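Ethylbenzene dehydrogenase alpha-subunit (Aromatoleum aromaticum, PDB 2IVF) is a molybdenum-containing subunit of the molybdopterin oxidoreductase family that holds two pterin guanine dinucleotide cofactors, a molybdenum atom and an iron/sulfur cluster. Local coordinates at residues 187-192 with 606-611; 215-220 with 611-616; 221-226 with 448-453. All blocks are in the same frame, centred on the assembly; numbering follows the deposited sequence.

Contact 1 of 3, residues 187-192 with 606-611; sequences ILDAPH and LSQNPM. With MD1 (phosphoric acid 4-(2-amino-4-oxo-3,4,5,6,-tetrahydro-pteridin-6-yl)-2-hydroxy-3,4-dimercapto-but-3-en-yl ester guanylate ester), chain N; ACT (acetate ion), chain E.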
# COMPACT_ATOMS: atom_id res chain seq x y z
N ILE A 187 14.97 21.23 18.21
CA ILE A 187 13.72 21.00 17.53
C ILE A 187 13.59 19.55 17.27
O ILE A 187 14.43 18.97 16.59
CB ILE A 187 13.65 21.79 16.17
CG1 ILE A 187 13.96 23.25 16.44
CG2 ILE A 187 12.24 21.67 15.48
CD1 ILE A 187 13.93 24.04 15.21
N LEU A 188 12.56 18.94 17.84
CA LEU A 188 12.14 17.62 17.44
C LEU A 188 11.00 17.89 16.49
O LEU A 188 9.88 18.21 16.89
CB LEU A 188 11.68 16.80 18.63
CG LEU A 188 11.06 15.44 18.34
CD1 LEU A 188 11.90 14.61 17.34
CD2 LEU A 188 10.87 14.69 19.68
N ASP A 189 11.28 17.80 15.21
CA ASP A 189 10.35 18.31 14.20
C ASP A 189 9.28 17.29 13.94
O ASP A 189 9.52 16.34 13.23
CB ASP A 189 11.15 18.59 12.95
CG ASP A 189 10.32 19.26 11.86
OD1 ASP A 189 9.10 19.47 12.08
OD2 ASP A 189 10.91 19.57 10.80
N ALA A 190 8.10 17.51 14.49
CA ALA A 190 6.88 16.85 14.02
C ALA A 190 7.08 15.32 13.89
O ALA A 190 6.77 14.73 12.85
CB ALA A 190 6.38 17.49 12.63
N PRO A 191 7.55 14.65 14.97
CA PRO A 191 7.70 13.20 14.81
C PRO A 191 6.35 12.53 14.69
O PRO A 191 5.40 12.90 15.41
CB PRO A 191 8.36 12.76 16.14
CG PRO A 191 7.93 13.78 17.10
CD PRO A 191 7.87 15.07 16.33
N HIS A 192 6.27 11.54 13.79
CA HIS A 192 5.08 10.72 13.69
C HIS A 192 5.21 9.52 14.62
O HIS A 192 6.12 9.48 15.45
CB HIS A 192 4.81 10.32 12.23
CG HIS A 192 3.35 10.31 11.88
ND1 HIS A 192 2.40 9.74 12.71
CD2 HIS A 192 2.69 10.75 10.78
CE1 HIS A 192 1.21 9.90 12.16
NE2 HIS A 192 1.35 10.48 10.98
N LEU A 606 12.99 11.84 13.89
CA LEU A 606 12.39 10.66 14.49
C LEU A 606 11.02 10.52 13.85
O LEU A 606 10.21 11.47 13.92
CB LEU A 606 12.25 10.82 15.99
CG LEU A 606 11.41 9.74 16.69
CD1 LEU A 606 12.06 8.33 16.60
CD2 LEU A 606 11.19 10.19 18.16
N SER A 607 10.79 9.41 13.18
CA SER A 607 9.53 9.17 12.46
C SER A 607 9.10 10.41 11.62
O SER A 607 7.92 10.81 11.58
CB SER A 607 8.43 8.73 13.43
OG SER A 607 8.91 7.66 14.23
N GLN A 608 10.08 10.94 10.90
CA GLN A 608 9.85 12.11 10.10
C GLN A 608 10.94 12.21 9.05
O GLN A 608 12.09 11.86 9.31
CB GLN A 608 9.84 13.34 10.99
CG GLN A 608 9.25 14.57 10.33
CD GLN A 608 10.25 15.64 9.91
OE1 GLN A 608 9.98 16.36 8.93
NE2 GLN A 608 11.41 15.78 10.65
N ASN A 609 10.56 12.72 7.87
CA ASN A 609 11.44 12.68 6.69
C ASN A 609 11.17 13.96 5.91
O ASN A 609 10.45 13.93 4.96
CB ASN A 609 11.03 11.40 5.91
CG ASN A 609 11.92 11.07 4.72
OD1 ASN A 609 13.00 11.63 4.53
ND2 ASN A 609 11.48 10.12 3.93
N PRO A 610 11.70 15.11 6.37
CA PRO A 610 11.30 16.42 5.80
C PRO A 610 11.59 16.58 4.33
O PRO A 610 10.90 17.32 3.63
CB PRO A 610 12.11 17.45 6.62
CG PRO A 610 13.24 16.72 7.23
CD PRO A 610 12.72 15.27 7.42
N MET A 611 12.63 15.90 3.83
CA MET A 611 12.96 16.04 2.43
C MET A 611 11.81 15.67 1.49
O MET A 611 11.75 16.20 0.38
CB MET A 611 14.20 15.26 2.07
CG MET A 611 15.45 15.79 2.72
SD MET A 611 15.92 17.50 2.21
CE MET A 611 16.28 17.22 0.49
PB MD1 N . 6.76 11.00 7.45
O3B MD1 N . 7.00 9.64 6.68
O1B MD1 N . 6.26 10.66 8.80
O2B MD1 N . 7.85 11.99 7.23
O3A MD1 N . 5.53 11.59 6.64
C10 MD1 N . 4.16 11.32 6.99
C11 MD1 N . 3.36 11.93 5.85
O11 MD1 N . 3.49 10.95 4.77
C12 MD1 N . 1.90 12.03 6.23
S12 MD1 N . 1.25 11.16 7.55
C13 MD1 N . 1.02 12.77 5.48
S13 MD1 N . -0.62 12.86 5.85
C14 MD1 N . 1.45 13.58 4.32
N15 MD1 N . 0.90 13.28 3.04
C16 MD1 N . 1.35 13.91 1.91
C15 MD1 N . 0.67 13.65 0.73
O14 MD1 N . -0.33 12.88 0.70
N17 MD1 N . 1.20 14.22 -0.38
C17 MD1 N . 2.31 15.07 -0.30
N16 MD1 N . 2.73 15.60 -1.45
N18 MD1 N . 2.91 15.34 0.87
C20 MD1 N . 2.44 14.77 1.96
N8 MD1 N . 3.01 15.08 3.15
C7 MD1 N . 2.66 14.48 4.41
PA MD1 N . 8.33 8.89 6.16
O1A MD1 N . 7.94 7.45 6.06
O2A MD1 N . 8.77 9.56 4.92
O5' MD1 N . 9.43 9.09 7.28
C5' MD1 N . 9.23 8.37 8.49
C4' MD1 N . 10.47 7.65 8.84
O4' MD1 N . 10.09 6.86 9.96
C1' MD1 N . 10.94 5.71 9.89
N9 MD1 N . 10.48 4.56 10.67
C4 MD1 N . 11.03 4.20 11.82
N3 MD1 N . 12.05 4.77 12.51
C2 MD1 N . 12.45 4.26 13.67
N2 MD1 N . 13.46 4.83 14.37
N1 MD1 N . 11.86 3.08 14.10
C6 MD1 N . 10.82 2.45 13.45
O6 MD1 N . 10.32 1.45 13.95
C5 MD1 N . 10.38 3.04 12.25
N7 MD1 N . 9.46 2.73 11.35
C8 MD1 N . 9.52 3.67 10.40
C2' MD1 N . 10.96 5.34 8.41
O2' MD1 N . 12.14 4.59 8.01
C3' MD1 N . 10.84 6.70 7.70
O3' MD1 N . 12.09 7.12 7.09
C ACT E . -1.90 10.51 10.26
O ACT E . -0.91 10.80 9.60
OXT ACT E . -2.87 10.13 9.54
CH3 ACT E . -1.91 10.66 11.74
O HOH W 1 11.74 14.69 13.40
O HOH W 2 7.58 7.57 16.58

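Contact 2 of 3, residues 215-220 with 611-616; sequences PDINVD and MRRKRS. With MD1 (phosphoric acid 4-(2-amino-4-oxo-3,4,5,6,-tetrahydro-pteridin-6-yl)-2-hydroxy-3,4-dimercapto-but-3-en-yl ester guanylate ester), chain N.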
# COMPACT_ATOMS: atom_id res chain seq x y z
N PRO A 215 7.31 21.14 16.66
CA PRO A 215 6.26 21.46 15.72
C PRO A 215 5.18 20.39 15.65
O PRO A 215 5.47 19.17 15.71
CB PRO A 215 7.04 21.60 14.42
CG PRO A 215 8.33 22.20 14.84
CD PRO A 215 8.64 21.48 16.12
N ASP A 216 3.94 20.85 15.59
CA ASP A 216 2.73 19.96 15.65
C ASP A 216 2.69 18.95 14.52
O ASP A 216 2.63 19.35 13.36
CB ASP A 216 1.49 20.83 15.59
CG ASP A 216 0.23 20.10 15.91
OD1 ASP A 216 -0.06 19.05 15.30
OD2 ASP A 216 -0.52 20.62 16.78
N ILE A 217 2.71 17.67 14.85
CA ILE A 217 2.77 16.60 13.86
C ILE A 217 1.61 16.72 12.88
O ILE A 217 1.79 16.70 11.69
CB ILE A 217 2.81 15.20 14.53
CG1 ILE A 217 2.56 14.07 13.51
CG2 ILE A 217 1.79 15.08 15.66
CD1 ILE A 217 3.67 13.93 12.48
N ASN A 218 0.38 16.84 13.38
CA ASN A 218 -0.78 16.79 12.49
C ASN A 218 -0.93 17.96 11.56
O ASN A 218 -1.34 17.79 10.41
CB ASN A 218 -2.05 16.59 13.30
CG ASN A 218 -2.36 15.17 13.44
OD1 ASN A 218 -1.76 14.47 14.25
ND2 ASN A 218 -3.22 14.69 12.55
N VAL A 219 -0.62 19.13 12.06
CA VAL A 219 -0.65 20.34 11.26
C VAL A 219 0.49 20.24 10.20
O VAL A 219 0.35 20.72 9.06
CB VAL A 219 -0.54 21.53 12.15
CG1 VAL A 219 -0.60 22.88 11.37
CG2 VAL A 219 -1.69 21.46 13.23
N ASP A 220 1.60 19.61 10.60
CA ASP A 220 2.78 19.54 9.75
C ASP A 220 2.54 18.59 8.56
O ASP A 220 2.92 18.88 7.42
CB ASP A 220 4.01 19.15 10.57
CG ASP A 220 5.30 19.28 9.78
OD1 ASP A 220 5.67 20.43 9.38
OD2 ASP A 220 5.94 18.24 9.56
N MET A 611 12.63 15.90 3.83
CA MET A 611 12.96 16.04 2.43
C MET A 611 11.81 15.67 1.49
O MET A 611 11.75 16.20 0.38
CB MET A 611 14.20 15.26 2.07
CG MET A 611 15.45 15.79 2.72
SD MET A 611 15.92 17.50 2.21
CE MET A 611 16.28 17.22 0.49
N ARG A 612 10.91 14.76 1.88
CA ARG A 612 9.65 14.58 1.10
C ARG A 612 8.38 15.13 1.79
O ARG A 612 7.40 15.48 1.12
CB ARG A 612 9.42 13.13 0.69
CG ARG A 612 9.43 12.13 1.83
CD ARG A 612 8.41 11.08 1.63
NE ARG A 612 7.07 11.63 1.65
CZ ARG A 612 6.21 11.56 2.67
NH1 ARG A 612 6.53 10.98 3.82
NH2 ARG A 612 5.01 12.11 2.54
N ARG A 613 8.37 15.15 3.11
CA ARG A 613 7.18 15.53 3.85
C ARG A 613 6.91 17.02 3.76
O ARG A 613 5.78 17.42 3.45
CB ARG A 613 7.27 15.17 5.33
CG ARG A 613 5.98 15.54 6.06
CD ARG A 613 6.16 15.79 7.52
NE ARG A 613 6.32 14.52 8.24
CZ ARG A 613 6.20 14.42 9.56
NH1 ARG A 613 5.90 15.48 10.28
NH2 ARG A 613 6.35 13.24 10.17
N LYS A 614 7.91 17.85 4.01
CA LYS A 614 7.72 19.30 3.86
C LYS A 614 7.52 19.67 2.41
O LYS A 614 8.28 19.26 1.53
CB LYS A 614 8.85 20.16 4.41
CG LYS A 614 8.69 20.57 5.87
CD LYS A 614 8.57 19.38 6.78
CE LYS A 614 8.78 19.81 8.23
NZ LYS A 614 8.40 18.75 9.23
N ARG A 615 6.50 20.47 2.19
CA ARG A 615 6.22 20.99 0.86
C ARG A 615 7.33 21.94 0.51
O ARG A 615 7.63 22.88 1.28
CB ARG A 615 4.87 21.72 0.79
CG ARG A 615 3.67 20.78 0.71
CD ARG A 615 3.58 19.81 1.88
NE ARG A 615 2.32 19.06 1.83
CZ ARG A 615 1.90 18.29 2.83
NH1 ARG A 615 2.66 18.19 3.92
NH2 ARG A 615 0.74 17.66 2.74
N SER A 616 7.97 21.70 -0.63
CA SER A 616 9.20 22.41 -1.00
C SER A 616 10.37 22.28 0.01
O SER A 616 11.39 22.93 -0.13
CB SER A 616 8.89 23.87 -1.33
OG SER A 616 8.10 23.99 -2.48
PB MD1 N . 6.76 11.00 7.45
O3B MD1 N . 7.00 9.64 6.68
O1B MD1 N . 6.26 10.66 8.80
O2B MD1 N . 7.85 11.99 7.23
O3A MD1 N . 5.53 11.59 6.64
C10 MD1 N . 4.16 11.32 6.99
C11 MD1 N . 3.36 11.93 5.85
O11 MD1 N . 3.49 10.95 4.77
C12 MD1 N . 1.90 12.03 6.23
S12 MD1 N . 1.25 11.16 7.55
C13 MD1 N . 1.02 12.77 5.48
S13 MD1 N . -0.62 12.86 5.85
C14 MD1 N . 1.45 13.58 4.32
N15 MD1 N . 0.90 13.28 3.04
C16 MD1 N . 1.35 13.91 1.91
C15 MD1 N . 0.67 13.65 0.73
O14 MD1 N . -0.33 12.88 0.70
N17 MD1 N . 1.20 14.22 -0.38
C17 MD1 N . 2.31 15.07 -0.30
N16 MD1 N . 2.73 15.60 -1.45
N18 MD1 N . 2.91 15.34 0.87
C20 MD1 N . 2.44 14.77 1.96
N8 MD1 N . 3.01 15.08 3.15
C7 MD1 N . 2.66 14.48 4.41
PA MD1 N . 8.33 8.89 6.16
O1A MD1 N . 7.94 7.45 6.06
O2A MD1 N . 8.77 9.56 4.92
O5' MD1 N . 9.43 9.09 7.28
C5' MD1 N . 9.23 8.37 8.49
C4' MD1 N . 10.47 7.65 8.84
O4' MD1 N . 10.09 6.86 9.96
C1' MD1 N . 10.94 5.71 9.89
N9 MD1 N . 10.48 4.56 10.67
C4 MD1 N . 11.03 4.20 11.82
N3 MD1 N . 12.05 4.77 12.51
C2 MD1 N . 12.45 4.26 13.67
N2 MD1 N . 13.46 4.83 14.37
N1 MD1 N . 11.86 3.08 14.10
C6 MD1 N . 10.82 2.45 13.45
O6 MD1 N . 10.32 1.45 13.95
C5 MD1 N . 10.38 3.04 12.25
N7 MD1 N . 9.46 2.73 11.35
C8 MD1 N . 9.52 3.67 10.40
C2' MD1 N . 10.96 5.34 8.41
O2' MD1 N . 12.14 4.59 8.01
C3' MD1 N . 10.84 6.70 7.70
O3' MD1 N . 12.09 7.12 7.09

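Contact 3 of 3, residues 221-226 with 448-453; sequences IGDTYM and SAKSYH. With MO (molybdenum atom), chain L; MD1 (phosphoric acid 4-(2-amino-4-oxo-3,4,5,6,-tetrahydro-pteridin-6-yl)-2-hydroxy-3,4-dimercapto-but-3-en-yl ester guanylate ester), chain N.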
# COMPACT_ATOMS: atom_id res chain seq x y z
N ILE A 221 1.89 17.47 8.83
CA ILE A 221 1.60 16.49 7.77
C ILE A 221 0.44 16.93 6.90
O ILE A 221 0.48 16.75 5.69
CB ILE A 221 1.40 15.09 8.32
CG1 ILE A 221 0.25 15.02 9.35
CG2 ILE A 221 2.71 14.58 8.94
CD1 ILE A 221 0.17 13.72 10.17
N GLY A 222 -0.55 17.57 7.51
CA GLY A 222 -1.74 17.98 6.79
C GLY A 222 -2.91 17.05 6.93
O GLY A 222 -3.61 16.83 5.94
N ASP A 223 -3.08 16.49 8.14
CA ASP A 223 -4.22 15.64 8.51
C ASP A 223 -5.09 16.32 9.55
O ASP A 223 -4.85 16.22 10.74
CB ASP A 223 -3.76 14.34 9.11
CG ASP A 223 -3.06 13.48 8.11
OD1 ASP A 223 -3.28 13.71 6.92
OD2 ASP A 223 -2.27 12.60 8.52
N THR A 224 -6.08 17.00 9.05
CA THR A 224 -6.95 17.82 9.85
C THR A 224 -8.26 17.98 9.09
O THR A 224 -8.32 17.72 7.90
CB THR A 224 -6.37 19.18 10.05
OG1 THR A 224 -7.17 19.84 11.02
CG2 THR A 224 -6.45 19.93 8.75
N TYR A 225 -9.32 18.38 9.78
CA TYR A 225 -10.58 18.70 9.10
C TYR A 225 -11.02 20.03 9.61
O TYR A 225 -11.82 20.15 10.55
CB TYR A 225 -11.61 17.63 9.36
CG TYR A 225 -11.22 16.27 8.85
CD1 TYR A 225 -11.28 15.96 7.49
CD2 TYR A 225 -10.84 15.27 9.72
CE1 TYR A 225 -10.96 14.69 7.04
CE2 TYR A 225 -10.52 14.01 9.28
CZ TYR A 225 -10.55 13.72 7.94
OH TYR A 225 -10.23 12.44 7.52
N MET A 226 -10.45 21.06 9.03
CA MET A 226 -10.66 22.43 9.54
C MET A 226 -12.08 22.90 9.34
O MET A 226 -12.58 23.74 10.08
CB MET A 226 -9.64 23.37 8.93
CG MET A 226 -8.22 23.11 9.46
SD MET A 226 -8.12 23.58 11.19
CE MET A 226 -7.96 25.36 11.06
N SER A 448 -8.40 16.36 1.61
CA SER A 448 -9.19 17.60 1.85
C SER A 448 -8.31 18.61 2.57
O SER A 448 -8.23 19.83 2.22
CB SER A 448 -10.42 17.28 2.71
OG SER A 448 -11.20 18.46 2.91
N ALA A 449 -7.65 18.14 3.62
CA ALA A 449 -6.80 19.08 4.39
C ALA A 449 -5.64 19.57 3.56
O ALA A 449 -5.12 20.65 3.79
CB ALA A 449 -6.28 18.43 5.65
N LYS A 450 -5.22 18.79 2.58
CA LYS A 450 -4.14 19.20 1.72
C LYS A 450 -4.64 20.01 0.54
O LYS A 450 -3.90 20.19 -0.43
CB LYS A 450 -3.40 17.97 1.27
CG LYS A 450 -2.78 17.25 2.46
CD LYS A 450 -2.24 15.88 2.10
CE LYS A 450 -1.77 15.12 3.30
NZ LYS A 450 -2.87 14.62 4.14
N SER A 451 -5.87 20.49 0.59
CA SER A 451 -6.37 21.42 -0.43
C SER A 451 -6.45 22.78 0.24
O SER A 451 -6.89 22.88 1.37
CB SER A 451 -7.75 21.01 -0.94
OG SER A 451 -7.76 19.64 -1.37
N TYR A 452 -6.06 23.83 -0.46
CA TYR A 452 -6.03 25.17 0.12
C TYR A 452 -7.35 25.53 0.79
O TYR A 452 -7.39 26.05 1.93
CB TYR A 452 -5.74 26.17 -0.97
CG TYR A 452 -5.36 27.56 -0.54
CD1 TYR A 452 -6.33 28.49 -0.19
CD2 TYR A 452 -4.03 27.98 -0.56
CE1 TYR A 452 -5.98 29.81 0.16
CE2 TYR A 452 -3.68 29.29 -0.22
CZ TYR A 452 -4.65 30.19 0.15
OH TYR A 452 -4.28 31.52 0.45
N HIS A 453 -8.43 25.24 0.08
CA HIS A 453 -9.77 25.53 0.52
C HIS A 453 -10.51 24.25 0.98
O HIS A 453 -11.73 24.17 0.85
CB HIS A 453 -10.57 26.18 -0.62
CG HIS A 453 -10.07 27.53 -1.00
ND1 HIS A 453 -9.97 28.55 -0.09
CD2 HIS A 453 -9.60 28.02 -2.17
CE1 HIS A 453 -9.47 29.62 -0.68
NE2 HIS A 453 -9.24 29.33 -1.95
MO MO L . -1.18 11.23 7.47
PB MD1 N . 6.76 11.00 7.45
O3B MD1 N . 7.00 9.64 6.68
O1B MD1 N . 6.26 10.66 8.80
O2B MD1 N . 7.85 11.99 7.23
O3A MD1 N . 5.53 11.59 6.64
C10 MD1 N . 4.16 11.32 6.99
C11 MD1 N . 3.36 11.93 5.85
O11 MD1 N . 3.49 10.95 4.77
C12 MD1 N . 1.90 12.03 6.23
S12 MD1 N . 1.25 11.16 7.55
C13 MD1 N . 1.02 12.77 5.48
S13 MD1 N . -0.62 12.86 5.85
C14 MD1 N . 1.45 13.58 4.32
N15 MD1 N . 0.90 13.28 3.04
C16 MD1 N . 1.35 13.91 1.91
C15 MD1 N . 0.67 13.65 0.73
O14 MD1 N . -0.33 12.88 0.70
N17 MD1 N . 1.20 14.22 -0.38
C17 MD1 N . 2.31 15.07 -0.30
N16 MD1 N . 2.73 15.60 -1.45
N18 MD1 N . 2.91 15.34 0.87
C20 MD1 N . 2.44 14.77 1.96
N8 MD1 N . 3.01 15.08 3.15
C7 MD1 N . 2.66 14.48 4.41
PA MD1 N . 8.33 8.89 6.16
O1A MD1 N . 7.94 7.45 6.06
O2A MD1 N . 8.77 9.56 4.92
O5' MD1 N . 9.43 9.09 7.28
C5' MD1 N . 9.23 8.37 8.49
C4' MD1 N . 10.47 7.65 8.84
O4' MD1 N . 10.09 6.86 9.96
C1' MD1 N . 10.94 5.71 9.89
N9 MD1 N . 10.48 4.56 10.67
C4 MD1 N . 11.03 4.20 11.82
N3 MD1 N . 12.05 4.77 12.51
C2 MD1 N . 12.45 4.26 13.67
N2 MD1 N . 13.46 4.83 14.37
N1 MD1 N . 11.86 3.08 14.10
C6 MD1 N . 10.82 2.45 13.45
O6 MD1 N . 10.32 1.45 13.95
C5 MD1 N . 10.38 3.04 12.25
N7 MD1 N . 9.46 2.73 11.35
C8 MD1 N . 9.52 3.67 10.40
C2' MD1 N . 10.96 5.34 8.41
O2' MD1 N . 12.14 4.59 8.01
C3' MD1 N . 10.84 6.70 7.70
O3' MD1 N . 12.09 7.12 7.09
O HOH W 3 -8.70 16.17 5.37

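Contact 1 of 3, residues 187-192 with 606-611
His-192 and Ser-607 meet in the MD1 pocket of this molybdopterin oxidoreductase, where the loops leaving neighbouring parallel strands 186-188 and 602-606 run on together at the C-terminal edge of their sheet. The backbone N of His-192 donates to Ser-607 O, 2.9 Å away, and joins the two loops. Pro-191 lays CA and CB, each 3.2 Å away, against Leu-606 O, the former as a CA-H...O contact. Further back, the methyl CD1 of Leu-188 packs on CB of Leu-606, an apolar pair suited to this buried place.

Gln-608 bends at chi2 (-106°), bringing its amide across Asp-189 with the amide and carboxylate planes 44° apart. A water joins the two segments here, donating to Asp-189 O and accepting from Gln-608 NE2 and Leu-606 N. Tyr-603 OH bonds both Asp-189 OD2 and Gln-608 NE2, while Lys-614 serves Gln-608 OE1.

Asn-609, at the N-cap position of helix 610-613, makes no capping bond with its side chain; ND2 donates to MD1 O2A (2.9 Å), while OD1 is held by Ser-641 and Ser-642. On the other segment, an acetate ion, probably from the crystallisation liquor, lies at the edge of the His-192 ring, with NE2 donating to acetate O at 2.7 Å.

Contact 2 of 3, residues 215-220 with 611-616
Asp-220 is gripped by two cations from the other segment, and both bind the same oxygen. Lys-614 NZ meets OD2 of Asp-220 from the syn side, somewhat out of the carboxylate plane; at 2.5 Å the bond is short as modelled, and its exact length should carry little weight. NH1 of Arg-613 meets OD2 on its anti lone pair at 2.9 Å. The latter bond lies close to the guanidinium plane, although that plane is turned 52° from the carboxylate. With CG anti to the backbone N (chi1 -171°), Asp-220 extends from helix 217-221 toward both cations. Two positive partners on one buried oxygen would be expected to favour the ionised acid. Lys-614 NZ also forms a salt bridge with Asp-189, and Arg-613 NH1 a hydrogen bond with Ala-190 O.

Van der Waals packing is slight: the CD1 methyl of Ile-217 rests 3.5 Å from Arg-613 NH1, the two side chains crossing at about a right angle.

Most of the remaining bonds go to the cofactor. In this molybdopterin oxidoreductase pocket, Arg-612 and Arg-613 of the short helix 610-613 bind the MD1 diphosphate, and Arg-615 just after it meets the pterin. Arg-613 divides its guanidinium edge, giving NH1 to Asp-220, NH2 to MD1 O1B at 2.9 Å and NE to MD1 O2B at 3.1 Å; the carboxylate thus helps fix the rotation of the guanidinium that binds the phosphate. Arg-612 NH1 shares its two hydrogens among MD1 O2A, O3A and O11, and NH2 also donates to O11 at 2.9 Å.

Arg-615 works by its face instead, lying over MD1 N8, which stands 2.9 Å above the guanidinium plane and toward its rim. A salt bridge from NE to Asp-966 holds that flat group.

Helix 217-221 itself is capped by Asp-216, whose OD1 accepts from Val-219 N at 3.3 Å.

Contact 3 of 3, residues 221-226 with 448-453
Ala-449 presses its methyl into the 221-226 loop beside the molybdenum site, near the start of a type I beta turn that runs from Ser-448 to Ser-451. The turn is closed by the backbone bond from Ser-451 N to Ser-448 O. Ala-449 N donates to a water 2.8 Å away, and that water donates in turn to Thr-224 O. The methyl CB of Ala-449 lies between two carbonyls, Gly-222 O and Thr-224 O, and is tight against Thr-224 CG2 at 3.4 Å, so a small side chain suits the place.

Lys-450 follows, its chain extended until a bend at chi4 (73°) swings the ammonium group back to the loop. NZ donates to Gly-222 O at 2.9 Å, from well above the carbonyl plane, and also to Phe-446 O. It pairs with Asp-223 OD1 in a salt bridge, though the position of that oxygen is less certain. Glycine suits position 222: with phi 98° a CB would press on Ile-221 O, and Lys-450 CG also lies close. On the way, CE of Lys-450 passes 3.3 Å from MD1 N15.

Asp-223 uses its other oxygen, OD2, to bind the molybdenum at 2.0 Å, alongside sulfurs S12 and S13 of MD1 and three further atoms. If OD1 is placed rightly, the ammonium would partly offset the carboxylate's charge, consistent with a second-shell role for Lys-450.

All three contacts touch one MD1 molecule. Contacts 1 and 2, their centres 8 Å apart, share Met-611 and the helix 610-613 and face the diphosphate; they pack together where Gln-608 CG lies 3.2 Å from Arg-613 CZ and Ala-190 CB lies 3.2 Å from Asp-220 OD2. Contact 3 lies at the dithiolene and metal end, its centre 12 Å from that of contact 2 and 19 Å from that of contact 1. Helix 217-221 runs from contact 2 into contact 3, where Asn-218 ND2 lies 2.9 Å from Asp-223 O, so a helix residue reaches the backbone of the metal ligand. His-192 NE2 and Ile-221 CD1, 3.5 Å apart, bring contacts 1 and 3 together near the molybdenum.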